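Local coordinates for protein aryl esterase (Mycobacterium smegmatis, PDB 2Q0Q) that hydrolyses aryl esters and transfers acyl groups to alcohols even in water, as an oligomeric enzyme of the SGNH hydrolase family, at residues G15-P18 with P24-R27; E26-D31 with F196-N201; S72-C77 with S112-Q117. All blocks are in the same frame, centred on the assembly; numbering follows the deposited sequence.

Contact 1: residues G15-P18 with P24-R27; sequences GWVP and PTER
Two hydrogen bonds tie G15-P18 to P24-R27. V17 N donates to E26 O at 3.1 Å. The hydroxyl of T25 supplies the second and shorter one: OG1 donates to V17 O at 2.6 Å, in the plane of that carbonyl and on a lone pair. The N-H and the C=O of V17 are thus both held by the returning chain, one by backbone and one by a side chain. Together with a backbone bond between G15 and F28, the V17 N-E26 O bond makes W16 and R27 a single antiparallel bridge, a non-hydrogen-bonded pair; R27 CA adds a weak CA-H...O contact to G15 O at 3.4 Å.

The apolar part rests on T25 as well. With OG1 anti to the backbone N (chi1 -161°), its methyl CG2 is thrown over the face of the W16 indole, 3.4 Å from the centroid of the five-membered ring and only 14° off its normal, a CH-pi contact. One threonine therefore grips V17 through its oxygen and W16 through its carbon. V17 adds CG2, which lies 3.4 Å from E26 O.

Outside the pair, E26 OE2 bonds to T128 of the second subunit, and R27 NE to W14 O. The W16 ring also stacks with H195, which with S11 and D192 has the geometry of a Ser-His-Asp triad. The arrangement is a loop closed by a single bridge and the T25 side-chain bond, following helix 11-14 and probably forming part of the wall of an SGNH-hydrolase active site.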
ATOM      1  N   GLY G  15     -30.560 -14.559   8.052  1.00 20.03           N
ATOM      2  CA  GLY G  15     -31.774 -14.793   8.815  1.00 20.22           C
ATOM      3  C   GLY G  15     -31.710 -14.162  10.185  1.00 20.50           C
ATOM      4  O   GLY G  15     -31.998 -14.815  11.166  1.00 21.67           O
ATOM      5  N   TRP G  16     -31.357 -12.877  10.245  1.00 21.33           N
ATOM      6  CA  TRP G  16     -31.241 -12.150  11.510  1.00 21.21           C
ATOM      7  C   TRP G  16     -32.629 -11.946  12.105  1.00 21.34           C
ATOM      8  O   TRP G  16     -33.495 -11.336  11.475  1.00 21.16           O
ATOM      9  CB  TRP G  16     -30.564 -10.797  11.253  1.00 20.76           C
ATOM     10  CG  TRP G  16     -30.476  -9.846  12.397  1.00 21.20           C
ATOM     11  CD1 TRP G  16     -31.511  -9.190  13.029  1.00 21.10           C
ATOM     12  CD2 TRP G  16     -29.279  -9.374  13.002  1.00 19.19           C
ATOM     13  NE1 TRP G  16     -31.024  -8.357  14.001  1.00 21.45           N
ATOM     14  CE2 TRP G  16     -29.657  -8.447  14.010  1.00 19.29           C
ATOM     15  CE3 TRP G  16     -27.918  -9.658  12.810  1.00 18.80           C
ATOM     16  CZ2 TRP G  16     -28.727  -7.794  14.806  1.00 20.84           C
ATOM     17  CZ3 TRP G  16     -27.002  -9.019  13.607  1.00 20.71           C
ATOM     18  CH2 TRP G  16     -27.409  -8.092  14.600  1.00 19.73           C
ATOM     19  N   VAL G  17     -32.831 -12.424  13.328  1.00 21.74           N
ATOM     20  CA  VAL G  17     -34.100 -12.168  14.031  1.00 21.28           C
ATOM     21  C   VAL G  17     -34.134 -10.766  14.615  1.00 21.76           C
ATOM     22  O   VAL G  17     -33.359 -10.442  15.507  1.00 21.54           O
ATOM     23  CB  VAL G  17     -34.344 -13.201  15.128  1.00 22.46           C
ATOM     24  CG1 VAL G  17     -35.612 -12.892  15.905  1.00 21.88           C
ATOM     25  CG2 VAL G  17     -34.424 -14.583  14.505  1.00 21.28           C
ATOM     26  N   PRO G  18     -35.082  -9.941  14.139  1.00 21.47           N
ATOM     27  CA  PRO G  18     -35.165  -8.572  14.666  1.00 21.57           C
ATOM     28  C   PRO G  18     -35.506  -8.563  16.153  1.00 21.64           C
ATOM     29  O   PRO G  18     -36.380  -9.302  16.583  1.00 22.28           O
ATOM     30  CB  PRO G  18     -36.276  -7.917  13.830  1.00 21.63           C
ATOM     31  CG  PRO G  18     -36.986  -9.027  13.151  1.00 22.00           C
ATOM     32  CD  PRO G  18     -36.120 -10.229  13.132  1.00 21.92           C
ATOM     33  N   PRO G  24     -27.632  -8.247  20.856  1.00 21.60           N
ATOM     34  CA  PRO G  24     -27.409  -9.357  19.911  1.00 21.96           C
ATOM     35  C   PRO G  24     -28.665 -10.203  19.640  1.00 21.94           C
ATOM     36  O   PRO G  24     -29.713 -10.040  20.293  1.00 23.10           O
ATOM     37  CB  PRO G  24     -26.383 -10.214  20.646  1.00 21.72           C
ATOM     38  CG  PRO G  24     -26.766 -10.057  22.072  1.00 22.59           C
ATOM     39  CD  PRO G  24     -27.243  -8.628  22.225  1.00 21.97           C
ATOM     40  N   THR G  25     -28.549 -11.108  18.677  1.00 22.28           N
ATOM     41  CA  THR G  25     -29.662 -11.927  18.273  1.00 22.85           C
ATOM     42  C   THR G  25     -29.230 -13.310  17.814  1.00 23.36           C
ATOM     43  O   THR G  25     -28.078 -13.729  18.007  1.00 23.99           O
ATOM     44  CB  THR G  25     -30.509 -11.222  17.169  1.00 22.93           C
ATOM     45  OG1 THR G  25     -31.814 -11.822  17.109  1.00 23.27           O
ATOM     46  CG2 THR G  25     -29.821 -11.276  15.780  1.00 22.95           C
ATOM     47  N   GLU G  26     -30.191 -14.022  17.232  1.00 23.85           N
ATOM     48  CA  GLU G  26     -29.996 -15.385  16.765  1.00 25.45           C
ATOM     49  C   GLU G  26     -30.524 -15.516  15.343  1.00 24.96           C
ATOM     50  O   GLU G  26     -31.048 -14.545  14.761  1.00 25.52           O
ATOM     51  CB  GLU G  26     -30.661 -16.403  17.712  1.00 26.47           C
ATOM     52  CG  GLU G  26     -30.074 -16.434  19.125  1.00 28.53           C
ATOM     53  CD  GLU G  26     -30.660 -15.363  20.072  1.00 29.35           C
ATOM     54  OE1 GLU G  26     -31.887 -15.097  20.030  1.00 32.99           O
ATOM     55  OE2 GLU G  26     -29.884 -14.811  20.892  1.00 32.35           O
ATOM     56  N   ARG G  27     -30.313 -16.701  14.775  1.00 24.62           N
ATOM     57  CA  ARG G  27     -30.707 -16.999  13.421  1.00 24.19           C
ATOM     58  C   ARG G  27     -32.116 -17.565  13.378  1.00 24.25           C
ATOM     59  O   ARG G  27     -32.480 -18.413  14.184  1.00 24.55           O
ATOM     60  CB  ARG G  27     -29.750 -18.025  12.837  1.00 23.89           C
ATOM     61  CG  ARG G  27     -29.708 -18.062  11.363  1.00 23.55           C
ATOM     62  CD  ARG G  27     -28.523 -18.897  10.898  1.00 23.54           C
ATOM     63  NE  ARG G  27     -28.447 -18.931   9.442  1.00 22.69           N
ATOM     64  CZ  ARG G  27     -27.522 -19.575   8.734  1.00 24.14           C
ATOM     65  NH1 ARG G  27     -26.543 -20.270   9.323  1.00 22.40           N
ATOM     66  NH2 ARG G  27     -27.592 -19.528   7.404  1.00 23.77           N
TER

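Contact 2: residues E26-D31 with F196-N201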
ATOM      1  N   GLU G  26     -30.191 -14.022  17.232  1.00 23.85           N
ATOM      2  CA  GLU G  26     -29.996 -15.385  16.765  1.00 25.45           C
ATOM      3  C   GLU G  26     -30.524 -15.516  15.343  1.00 24.96           C
ATOM      4  O   GLU G  26     -31.048 -14.545  14.761  1.00 25.52           O
ATOM      5  CB  GLU G  26     -30.661 -16.403  17.712  1.00 26.47           C
ATOM      6  CG  GLU G  26     -30.074 -16.434  19.125  1.00 28.53           C
ATOM      7  CD  GLU G  26     -30.660 -15.363  20.072  1.00 29.35           C
ATOM      8  OE1 GLU G  26     -31.887 -15.097  20.030  1.00 32.99           O
ATOM      9  OE2 GLU G  26     -29.884 -14.811  20.892  1.00 32.35           O
ATOM     10  N   ARG G  27     -30.313 -16.701  14.775  1.00 24.62           N
ATOM     11  CA  ARG G  27     -30.707 -16.999  13.421  1.00 24.19           C
ATOM     12  C   ARG G  27     -32.116 -17.565  13.378  1.00 24.25           C
ATOM     13  O   ARG G  27     -32.480 -18.413  14.184  1.00 24.55           O
ATOM     14  CB  ARG G  27     -29.750 -18.025  12.837  1.00 23.89           C
ATOM     15  CG  ARG G  27     -29.708 -18.062  11.363  1.00 23.55           C
ATOM     16  CD  ARG G  27     -28.523 -18.897  10.898  1.00 23.54           C
ATOM     17  NE  ARG G  27     -28.447 -18.931   9.442  1.00 22.69           N
ATOM     18  CZ  ARG G  27     -27.522 -19.575   8.734  1.00 24.14           C
ATOM     19  NH1 ARG G  27     -26.543 -20.270   9.323  1.00 22.40           N
ATOM     20  NH2 ARG G  27     -27.592 -19.528   7.404  1.00 23.77           N
ATOM     21  N   PHE G  28     -32.900 -17.111  12.419  1.00 24.26           N
ATOM     22  CA  PHE G  28     -34.192 -17.740  12.130  1.00 24.66           C
ATOM     23  C   PHE G  28     -33.962 -19.235  11.871  1.00 24.35           C
ATOM     24  O   PHE G  28     -32.954 -19.614  11.268  1.00 24.44           O
ATOM     25  CB  PHE G  28     -34.852 -17.095  10.898  1.00 23.94           C
ATOM     26  CG  PHE G  28     -35.718 -15.879  11.210  1.00 24.56           C
ATOM     27  CD1 PHE G  28     -36.817 -15.969  12.067  1.00 25.25           C
ATOM     28  CD2 PHE G  28     -35.443 -14.652  10.630  1.00 25.09           C
ATOM     29  CE1 PHE G  28     -37.614 -14.857  12.339  1.00 24.63           C
ATOM     30  CE2 PHE G  28     -36.237 -13.533  10.894  1.00 22.35           C
ATOM     31  CZ  PHE G  28     -37.322 -13.638  11.763  1.00 24.09           C
ATOM     32  N   ALA G  29     -34.891 -20.081  12.306  1.00 24.77           N
ATOM     33  CA  ALA G  29     -34.807 -21.529  12.072  1.00 25.14           C
ATOM     34  C   ALA G  29     -34.620 -21.883  10.592  1.00 25.08           C
ATOM     35  O   ALA G  29     -35.105 -21.173   9.711  1.00 25.60           O
ATOM     36  CB  ALA G  29     -36.060 -22.216  12.611  1.00 25.72           C
ATOM     37  N   PRO G  30     -33.960 -23.009  10.305  1.00 26.10           N
ATOM     38  CA  PRO G  30     -33.703 -23.362   8.900  1.00 26.52           C
ATOM     39  C   PRO G  30     -34.950 -23.413   7.996  1.00 27.22           C
ATOM     40  O   PRO G  30     -34.854 -23.125   6.809  1.00 27.60           O
ATOM     41  CB  PRO G  30     -33.019 -24.742   8.991  1.00 26.65           C
ATOM     42  CG  PRO G  30     -33.154 -25.177  10.408  1.00 26.67           C
ATOM     43  CD  PRO G  30     -33.377 -23.981  11.246  1.00 26.74           C
ATOM     44  N   ASP G  31     -36.105 -23.746   8.567  1.00 27.31           N
ATOM     45  CA  ASP G  31     -37.366 -23.826   7.825  1.00 27.62           C
ATOM     46  C   ASP G  31     -38.122 -22.499   7.801  1.00 26.92           C
ATOM     47  O   ASP G  31     -39.169 -22.386   7.157  1.00 26.89           O
ATOM     48  CB  ASP G  31     -38.263 -24.916   8.434  1.00 28.21           C
ATOM     49  CG  ASP G  31     -38.098 -25.036   9.947  1.00 30.27           C
ATOM     50  OD1 ASP G  31     -38.783 -24.304  10.682  1.00 35.56           O
ATOM     51  OD2 ASP G  31     -37.266 -25.861  10.392  1.00 38.38           O
ATOM     52  N   PHE G 196     -36.334  -8.892   8.838  1.00 18.96           N
ATOM     53  CA  PHE G 196     -37.586  -9.496   8.378  1.00 18.40           C
ATOM     54  C   PHE G 196     -38.329 -10.190   9.481  1.00 19.32           C
ATOM     55  O   PHE G 196     -37.742 -10.815  10.338  1.00 19.62           O
ATOM     56  CB  PHE G 196     -37.395 -10.548   7.288  1.00 17.91           C
ATOM     57  CG  PHE G 196     -36.890 -10.030   5.960  1.00 18.34           C
ATOM     58  CD1 PHE G 196     -36.398 -10.933   5.012  1.00 18.22           C
ATOM     59  CD2 PHE G 196     -36.919  -8.671   5.625  1.00 18.63           C
ATOM     60  CE1 PHE G 196     -35.948 -10.494   3.747  1.00 18.08           C
ATOM     61  CE2 PHE G 196     -36.450  -8.227   4.385  1.00 17.29           C
ATOM     62  CZ  PHE G 196     -35.948  -9.144   3.443  1.00 18.17           C
ATOM     63  N   THR G 197     -39.649 -10.114   9.403  1.00 19.41           N
ATOM     64  CA  THR G 197     -40.522 -10.972  10.196  1.00 20.46           C
ATOM     65  C   THR G 197     -40.528 -12.376   9.608  1.00 20.90           C
ATOM     66  O   THR G 197     -39.964 -12.623   8.529  1.00 21.88           O
ATOM     67  CB  THR G 197     -41.964 -10.479  10.191  1.00 19.83           C
ATOM     68  OG1 THR G 197     -42.413 -10.360   8.833  1.00 21.70           O
ATOM     69  CG2 THR G 197     -42.053  -9.133  10.899  1.00 17.74           C
ATOM     70  N   GLU G 198     -41.142 -13.307  10.331  1.00 21.47           N
ATOM     71  CA  GLU G 198     -41.329 -14.660   9.805  1.00 22.43           C
ATOM     72  C   GLU G 198     -42.150 -14.663   8.510  1.00 22.89           C
ATOM     73  O   GLU G 198     -41.820 -15.423   7.582  1.00 22.49           O
ATOM     74  CB  GLU G 198     -42.045 -15.535  10.824  1.00 22.85           C
ATOM     75  CG  GLU G 198     -41.221 -15.821  12.069  1.00 26.19           C
ATOM     76  CD  GLU G 198     -41.998 -16.643  13.093  1.00 26.40           C
ATOM     77  OE1 GLU G 198     -43.135 -16.238  13.486  1.00 32.69           O
ATOM     78  OE2 GLU G 198     -41.425 -17.682  13.492  1.00 33.69           O
ATOM     79  N   ALA G 199     -43.191 -13.820   8.471  1.00 23.60           N
ATOM     80  CA  ALA G 199     -44.091 -13.687   7.297  1.00 22.92           C
ATOM     81  C   ALA G 199     -43.424 -13.033   6.075  1.00 23.68           C
ATOM     82  O   ALA G 199     -43.682 -13.457   4.912  1.00 25.32           O
ATOM     83  CB  ALA G 199     -45.364 -12.916   7.661  1.00 23.31           C
ATOM     84  N   ASN G 200     -42.543 -12.048   6.340  1.00 23.33           N
ATOM     85  CA  ASN G 200     -41.579 -11.530   5.336  1.00 23.06           C
ATOM     86  C   ASN G 200     -40.738 -12.633   4.704  1.00 22.91           C
ATOM     87  O   ASN G 200     -40.570 -12.669   3.472  1.00 21.60           O
ATOM     88  CB  ASN G 200     -40.575 -10.548   5.958  1.00 23.58           C
ATOM     89  CG  ASN G 200     -41.137  -9.227   6.313  1.00 24.87           C
ATOM     90  OD1 ASN G 200     -40.499  -8.448   7.044  1.00 25.13           O
ATOM     91  ND2 ASN G 200     -42.333  -8.925   5.803  1.00 16.55           N
ATOM     92  N   ASN G 201     -40.171 -13.506   5.555  1.00 22.33           N
ATOM     93  CA  ASN G 201     -39.295 -14.584   5.078  1.00 22.37           C
ATOM     94  C   ASN G 201     -40.069 -15.564   4.211  1.00 22.85           C
ATOM     95  O   ASN G 201     -39.650 -15.950   3.117  1.00 22.80           O
ATOM     96  CB  ASN G 201     -38.672 -15.335   6.248  1.00 22.37           C
ATOM     97  CG  ASN G 201     -37.427 -14.668   6.761  1.00 23.09           C
ATOM     98  OD1 ASN G 201     -36.387 -14.732   6.113  1.00 22.64           O
ATOM     99  ND2 ASN G 201     -37.534 -13.999   7.925  1.00 25.87           N
TER
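The ring of F28 meets F196, E198 and N201 by van der Waals and edge contacts, and no hydrogen bond crosses. With CG anti to the carbonyl carbon (chi1 -88°), F28 directs its ring at the 196-201 segment. Its edge faces F196 O, which lies near the ring plane, 3.2 Å from CE2; this oxygen is buried with no hydrogen-bond partner in the model, and the slightly positive C-H edge would suit it. Beside it, ND2 of N201 comes obliquely to 3.3 Å from the same CE2, the amide turned 70° from the ring. The aliphatic CG of E198 touches CE1 at 3.7 Å.

Hydrogen bonds within 196-201 fix the surface that F28 meets. T197 and N200 form a capping box, N200 N donating to T197 OG1 and T197 N to N200 OD1, both at 3.0 Å. N201 ND2 folds back to T197 O at 2.9 Å, which helps hold the amide beside the ring; N201 N reaches the same oxygen from the opposite face.

The contact joins the loop between helices 11-14 and 34-42 to the residues leading into helix 198-215 and its first turn. F28 also packs on V17, and F28 O accepts a hydrogen bond from R33 NH1, just ahead of helix 34-42.

Contact 3: residues S72-C77 with S112-Q117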
ATOM      1  N   SER G  72     -15.145  -9.112  -2.036  1.00 15.97           N
ATOM      2  CA  SER G  72     -13.859  -9.704  -1.630  1.00 16.92           C
ATOM      3  C   SER G  72     -14.011 -11.211  -1.528  1.00 17.15           C
ATOM      4  O   SER G  72     -13.043 -11.950  -1.720  1.00 18.14           O
ATOM      5  CB  SER G  72     -13.381  -9.165  -0.270  1.00 16.90           C
ATOM      6  OG  SER G  72     -12.989  -7.811  -0.359  1.00 20.13           O
ATOM      7  N   TYR G  73     -15.218 -11.650  -1.205  1.00 17.03           N
ATOM      8  CA  TYR G  73     -15.505 -13.029  -0.860  1.00 17.25           C
ATOM      9  C   TYR G  73     -16.112 -13.795  -2.039  1.00 17.28           C
ATOM     10  O   TYR G  73     -15.868 -14.990  -2.214  1.00 16.83           O
ATOM     11  CB  TYR G  73     -16.452 -12.992   0.322  1.00 18.15           C
ATOM     12  CG  TYR G  73     -16.828 -14.277   1.016  1.00 19.10           C
ATOM     13  CD1 TYR G  73     -17.907 -15.027   0.596  1.00 20.35           C
ATOM     14  CD2 TYR G  73     -16.187 -14.669   2.186  1.00 21.70           C
ATOM     15  CE1 TYR G  73     -18.302 -16.180   1.271  1.00 20.14           C
ATOM     16  CE2 TYR G  73     -16.565 -15.821   2.870  1.00 19.55           C
ATOM     17  CZ  TYR G  73     -17.633 -16.569   2.415  1.00 19.52           C
ATOM     18  OH  TYR G  73     -18.045 -17.702   3.097  1.00 20.67           O
ATOM     19  N   LEU G  74     -16.921 -13.119  -2.854  1.00 16.95           N
ATOM     20  CA  LEU G  74     -17.757 -13.857  -3.793  1.00 16.29           C
ATOM     21  C   LEU G  74     -16.984 -14.746  -4.790  1.00 16.67           C
ATOM     22  O   LEU G  74     -17.364 -15.883  -4.997  1.00 16.78           O
ATOM     23  CB  LEU G  74     -18.723 -12.926  -4.540  1.00 16.09           C
ATOM     24  CG  LEU G  74     -19.663 -13.598  -5.546  1.00 16.61           C
ATOM     25  CD1 LEU G  74     -20.528 -14.644  -4.876  1.00 17.70           C
ATOM     26  CD2 LEU G  74     -20.537 -12.536  -6.237  1.00 16.47           C
ATOM     27  N   PRO G  75     -15.911 -14.234  -5.417  1.00 17.24           N
ATOM     28  CA  PRO G  75     -15.197 -15.095  -6.385  1.00 16.79           C
ATOM     29  C   PRO G  75     -14.698 -16.391  -5.777  1.00 16.37           C
ATOM     30  O   PRO G  75     -14.775 -17.449  -6.407  1.00 16.79           O
ATOM     31  CB  PRO G  75     -14.032 -14.213  -6.830  1.00 17.11           C
ATOM     32  CG  PRO G  75     -14.542 -12.789  -6.592  1.00 17.03           C
ATOM     33  CD  PRO G  75     -15.288 -12.904  -5.316  1.00 16.25           C
ATOM     34  N   SER G  76     -14.174 -16.313  -4.558  1.00 16.61           N
ATOM     35  CA  SER G  76     -13.761 -17.516  -3.823  1.00 16.88           C
ATOM     36  C   SER G  76     -14.941 -18.432  -3.527  1.00 16.90           C
ATOM     37  O   SER G  76     -14.858 -19.658  -3.649  1.00 16.75           O
ATOM     38  CB  SER G  76     -13.081 -17.138  -2.518  1.00 16.62           C
ATOM     39  OG  SER G  76     -11.850 -16.491  -2.757  1.00 16.35           O
ATOM     40  N   CYS G  77     -16.060 -17.823  -3.168  1.00 17.17           N
ATOM     41  CA  CYS G  77     -17.283 -18.556  -2.846  1.00 17.74           C
ATOM     42  C   CYS G  77     -17.820 -19.293  -4.094  1.00 17.92           C
ATOM     43  O   CYS G  77     -18.157 -20.474  -4.025  1.00 19.02           O
ATOM     44  CB  CYS G  77     -18.308 -17.578  -2.264  1.00 18.87           C
ATOM     45  SG  CYS G  77     -19.845 -18.248  -1.646  1.00 18.42           S
ATOM     46  N   SER G 112     -22.918  -4.228  -9.615  1.00 15.54           N
ATOM     47  CA  SER G 112     -22.395  -4.576 -10.964  1.00 15.49           C
ATOM     48  C   SER G 112     -21.081  -5.383 -10.912  1.00 15.87           C
ATOM     49  O   SER G 112     -20.868  -6.274 -11.721  1.00 15.93           O
ATOM     50  CB  SER G 112     -22.199  -3.324 -11.839  1.00 16.74           C
ATOM     51  OG  SER G 112     -20.957  -2.643 -11.592  1.00 16.57           O
ATOM     52  N   VAL G 113     -20.224  -5.052  -9.954  1.00 15.22           N
ATOM     53  CA  VAL G 113     -19.026  -5.845  -9.682  1.00 15.33           C
ATOM     54  C   VAL G 113     -19.386  -7.302  -9.335  1.00 15.00           C
ATOM     55  O   VAL G 113     -18.786  -8.230  -9.869  1.00 14.78           O
ATOM     56  CB  VAL G 113     -18.184  -5.196  -8.550  1.00 14.96           C
ATOM     57  CG1 VAL G 113     -17.058  -6.122  -8.097  1.00 16.61           C
ATOM     58  CG2 VAL G 113     -17.610  -3.852  -9.003  1.00 15.93           C
ATOM     59  N   LEU G 114     -20.349  -7.497  -8.442  1.00 14.72           N
ATOM     60  CA  LEU G 114     -20.774  -8.846  -8.052  1.00 14.86           C
ATOM     61  C   LEU G 114     -21.371  -9.636  -9.247  1.00 15.37           C
ATOM     62  O   LEU G 114     -21.037 -10.816  -9.472  1.00 15.26           O
ATOM     63  CB  LEU G 114     -21.772  -8.762  -6.883  1.00 14.79           C
ATOM     64  CG  LEU G 114     -21.253  -8.118  -5.580  1.00 14.97           C
ATOM     65  CD1 LEU G 114     -22.328  -8.047  -4.526  1.00 13.77           C
ATOM     66  CD2 LEU G 114     -20.091  -8.871  -5.025  1.00 15.44           C
ATOM     67  N   VAL G 115     -22.225  -8.984 -10.034  1.00 14.96           N
ATOM     68  CA  VAL G 115     -22.757  -9.616 -11.237  1.00 13.82           C
ATOM     69  C   VAL G 115     -21.657 -10.021 -12.176  1.00 14.60           C
ATOM     70  O   VAL G 115     -21.626 -11.146 -12.648  1.00 15.50           O
ATOM     71  CB  VAL G 115     -23.747  -8.688 -11.984  1.00 14.33           C
ATOM     72  CG1 VAL G 115     -24.250  -9.341 -13.293  1.00 14.27           C
ATOM     73  CG2 VAL G 115     -24.931  -8.348 -11.089  1.00 14.83           C
ATOM     74  N   THR G 116     -20.724  -9.120 -12.397  1.00 14.99           N
ATOM     75  CA  THR G 116     -19.591  -9.410 -13.285  1.00 15.61           C
ATOM     76  C   THR G 116     -18.770 -10.604 -12.790  1.00 15.63           C
ATOM     77  O   THR G 116     -18.374 -11.473 -13.599  1.00 15.81           O
ATOM     78  CB  THR G 116     -18.704  -8.156 -13.467  1.00 15.63           C
ATOM     79  OG1 THR G 116     -19.479  -7.118 -14.074  1.00 17.62           O
ATOM     80  CG2 THR G 116     -17.526  -8.440 -14.364  1.00 15.65           C
ATOM     81  N   GLN G 117     -18.555 -10.667 -11.476  1.00 15.19           N
ATOM     82  CA  GLN G 117     -17.904 -11.848 -10.848  1.00 15.18           C
ATOM     83  C   GLN G 117     -18.673 -13.166 -11.116  1.00 15.02           C
ATOM     84  O   GLN G 117     -18.063 -14.227 -11.351  1.00 15.36           O
ATOM     85  CB  GLN G 117     -17.721 -11.629  -9.346  1.00 15.32           C
ATOM     86  CG  GLN G 117     -16.722 -10.551  -8.956  1.00 14.87           C
ATOM     87  CD  GLN G 117     -16.653 -10.289  -7.455  1.00 15.32           C
ATOM     88  OE1 GLN G 117     -17.558 -10.651  -6.701  1.00 14.87           O
ATOM     89  NE2 GLN G 117     -15.543  -9.663  -7.010  1.00 15.13           N
TER
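Helices 70-81 and 104-119 run nearly parallel here, their short segments inclined by 13° with axes 9.8 Å apart at closest approach; P75 and Q117 bring the backbones together, and helix 70-81 is kinked where the N atoms of P75 and S76 lack a bond to the preceding turn.

Q117 does most of the bridging. Its chain leaves with CG anti to the carbonyl carbon (chi1 -68°) and continues extended, carrying the amide across to the opposite helix. There the NE2 end lies against the pyrrolidine ring of P75, 3.3 Å from CG, and the amide carbon CD sits 3.4 Å from the same atom. The OE1 end turns to L74, 3.3 Å from CB, and also touches P75 CD at 3.5 Å. Next to this amide the two leucines meet by their methyls, L74 CD2 to L114 CD2 at 3.9 Å. L74 CD2 additionally rests 3.7 Å from the backbone O of L114. A chi1 of -179° extends L74 toward the partner helix; it also touches F8 of strand 3-9, while V115 on the other helix packs on V134 and V136 of strand 133-138.

No hydrogen bond passes between the segments, and the polar amide lies on carbon. Its NE2 is nevertheless satisfied by A71 O, one turn before P75, which ties Q117 to helix 70-81 and fixes the amide's rotation. OE1, in contrast, is buried among L74 and P75 atoms with no partner in the model. The result is a mixed contact, leucine methyls beside an amide laid on proline, its orientation set by the bond to A71 O at the price of a buried carbonyl oxygen.

Contacts 1 and 2 form one continuous unit: they share E26 and R27, their centres are 8 Å apart, and G15 O probably accepts a hydrogen bond from F28 N at 2.8 Å. P18 CD also packs 3.3 Å from F196 O. Contact 1 lies beside the likely catalytic residues through W16, whose side chain is about 4 Å from a bound sulfate, while F196 of contact 2 comes near them without touching. Contact 3 stands beyond the chain's centre, centre to centre about 25 Å from contact 1 and 26 Å from contact 2, with nearest atoms about 11 Å apart; it joins two helices, where contacts 1 and 2 involve the loop after helix 11-14. All three reach the second subunit of the octamer.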